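Local coordinates for protein gp18 (Listeria monocytogenes EGD-e, PDB 3GS9) that is probably a structural component of a prophage tail, belonging to the prophage endopeptidase tail family, at residues D155-L158 with D159-V163. Residues are numbered along the deposited sequence; the frame is centred on the assembly and turned at random.
Sequences DQLL and DDYGV
Leu158 O receives both Val163 N, at 3.1 Å, and, more weakly, Gly162 N, so that helix 150-161 ends in a Schellman-like C-cap with the 6→1 bond and Gly162 at a positive phi of 72°. Val163 N lies in the carbonyl plane, on a lone pair of Leu158 O. The apolar contact expected of this motif accompanies the bond: Leu158 and Val163 cross at about a right angle, with CD2 of Leu158 3.8 Å from CG2 of Val163. One turn back, Asp160 N bonds to Gln156 O at 2.8 Å, and the same two residues pair again through their side chains. Gln156 CG stands anti to the backbone N (chi1 -175°), and the extended chain carries NE2 to Asp160 OD2, 2.9 Å away on the syn side of the carboxylate. That carboxylate also accepts Gln142 NE2 and forms a salt bridge with Arg249, bonds that should fix its rotation. Leu157 and Tyr161 lie side by side, pointing the same way, and both touch Cys114 of helix 111-118; the phenol OH bonds to Phe109 O. Leu157 CD2 touches the ring at CE2, 3.7 Å away, while Leu157 O sits in the ring plane, 3.5 Å from CD2 of Tyr161.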
loop_
_atom_site.group_PDB
_atom_site.type_symbol
_atom_site.label_atom_id
_atom_site.label_comp_id
_atom_site.label_asym_id
_atom_site.label_seq_id
_atom_site.Cartn_x
_atom_site.Cartn_y
_atom_site.Cartn_z
ATOM N N ASP A 155 -10.439 -11.643 15.097
ATOM C CA ASP A 155 -9.522 -10.505 15.216
ATOM C C ASP A 155 -10.230 -9.244 15.673
ATOM O O ASP A 155 -9.680 -8.464 16.474
ATOM C CB ASP A 155 -8.786 -10.297 13.899
ATOM C CG ASP A 155 -7.739 -11.365 13.647
ATOM O OD1 ASP A 155 -7.437 -12.085 14.578
ATOM O OD2 ASP A 155 -7.195 -11.457 12.539
ATOM N N GLN A 156 -11.446 -9.025 15.196
ATOM C CA GLN A 156 -12.226 -7.879 15.654
ATOM C C GLN A 156 -12.499 -7.978 17.158
ATOM O O GLN A 156 -12.360 -7.010 17.905
ATOM C CB GLN A 156 -13.584 -7.870 14.956
ATOM C CG GLN A 156 -14.334 -6.639 15.314
ATOM C CD GLN A 156 -15.721 -6.672 14.852
ATOM O OE1 GLN A 156 -16.026 -7.155 13.745
ATOM N NE2 GLN A 156 -16.609 -6.185 15.707
ATOM N N LEU A 157 -12.932 -9.153 17.598
ATOM C CA LEU A 157 -13.201 -9.373 19.030
ATOM C C LEU A 157 -11.960 -9.106 19.891
ATOM O O LEU A 157 -12.078 -8.583 21.024
ATOM C CB LEU A 157 -13.743 -10.790 19.269
ATOM C CG LEU A 157 -15.067 -11.118 18.547
ATOM C CD1 LEU A 157 -15.510 -12.594 18.763
ATOM C CD2 LEU A 157 -16.202 -10.083 18.874
ATOM N N LEU A 158 -10.786 -9.514 19.409
ATOM C CA LEU A 158 -9.564 -9.293 20.151
ATOM C C LEU A 158 -9.431 -7.803 20.447
ATOM O O LEU A 158 -9.147 -7.404 21.591
ATOM C CB LEU A 158 -8.349 -9.786 19.379
ATOM C CG LEU A 158 -8.271 -11.265 19.004
ATOM C CD1 LEU A 158 -6.883 -11.587 18.405
ATOM C CD2 LEU A 158 -8.550 -12.174 20.165
ATOM N N ASP A 159 -9.675 -6.978 19.426
ATOM C CA ASP A 159 -9.566 -5.514 19.543
ATOM C C ASP A 159 -10.717 -4.911 20.408
ATOM O O ASP A 159 -10.492 -4.063 21.299
ATOM C CB ASP A 159 -9.596 -4.902 18.119
ATOM C CG ASP A 159 -8.359 -5.213 17.301
ATOM O OD1 ASP A 159 -7.318 -5.526 17.917
ATOM O OD2 ASP A 159 -8.433 -5.126 16.038
ATOM N N ASP A 160 -11.939 -5.369 20.153
ATOM C CA ASP A 160 -13.122 -4.845 20.811
ATOM C C ASP A 160 -13.015 -5.082 22.310
ATOM O O ASP A 160 -13.254 -4.156 23.097
ATOM C CB ASP A 160 -14.393 -5.518 20.300
ATOM C CG ASP A 160 -14.849 -4.998 18.962
ATOM O OD1 ASP A 160 -14.239 -4.055 18.411
ATOM O OD2 ASP A 160 -15.854 -5.537 18.434
ATOM N N TYR A 161 -12.770 -6.338 22.700
ATOM C CA TYR A 161 -12.764 -6.759 24.115
ATOM C C TYR A 161 -11.407 -6.661 24.852
ATOM O O TYR A 161 -11.363 -6.745 26.080
ATOM C CB TYR A 161 -13.376 -8.170 24.214
ATOM C CG TYR A 161 -14.834 -8.165 23.831
ATOM C CD1 TYR A 161 -15.825 -7.843 24.759
ATOM C CD2 TYR A 161 -15.224 -8.370 22.503
ATOM C CE1 TYR A 161 -17.145 -7.813 24.364
ATOM C CE2 TYR A 161 -16.539 -8.321 22.108
ATOM C CZ TYR A 161 -17.497 -8.040 23.040
ATOM O OH TYR A 161 -18.814 -7.984 22.634
ATOM N N GLY A 162 -10.304 -6.446 24.137
ATOM C CA GLY A 162 -8.975 -6.348 24.759
ATOM C C GLY A 162 -8.511 -7.722 25.248
ATOM O O GLY A 162 -8.091 -7.904 26.395
ATOM N N VAL A 163 -8.592 -8.694 24.356
ATOM C CA VAL A 163 -8.253 -10.062 24.659
ATOM C C VAL A 163 -7.261 -10.610 23.640
ATOM O O VAL A 163 -7.070 -10.041 22.541
ATOM C CB VAL A 163 -9.516 -10.998 24.727
ATOM C CG1 VAL A 163 -10.481 -10.551 25.856
ATOM C CG2 VAL A 163 -10.257 -11.084 23.392
HETATM O O HOH W 1 -6.485 -8.184 16.353
#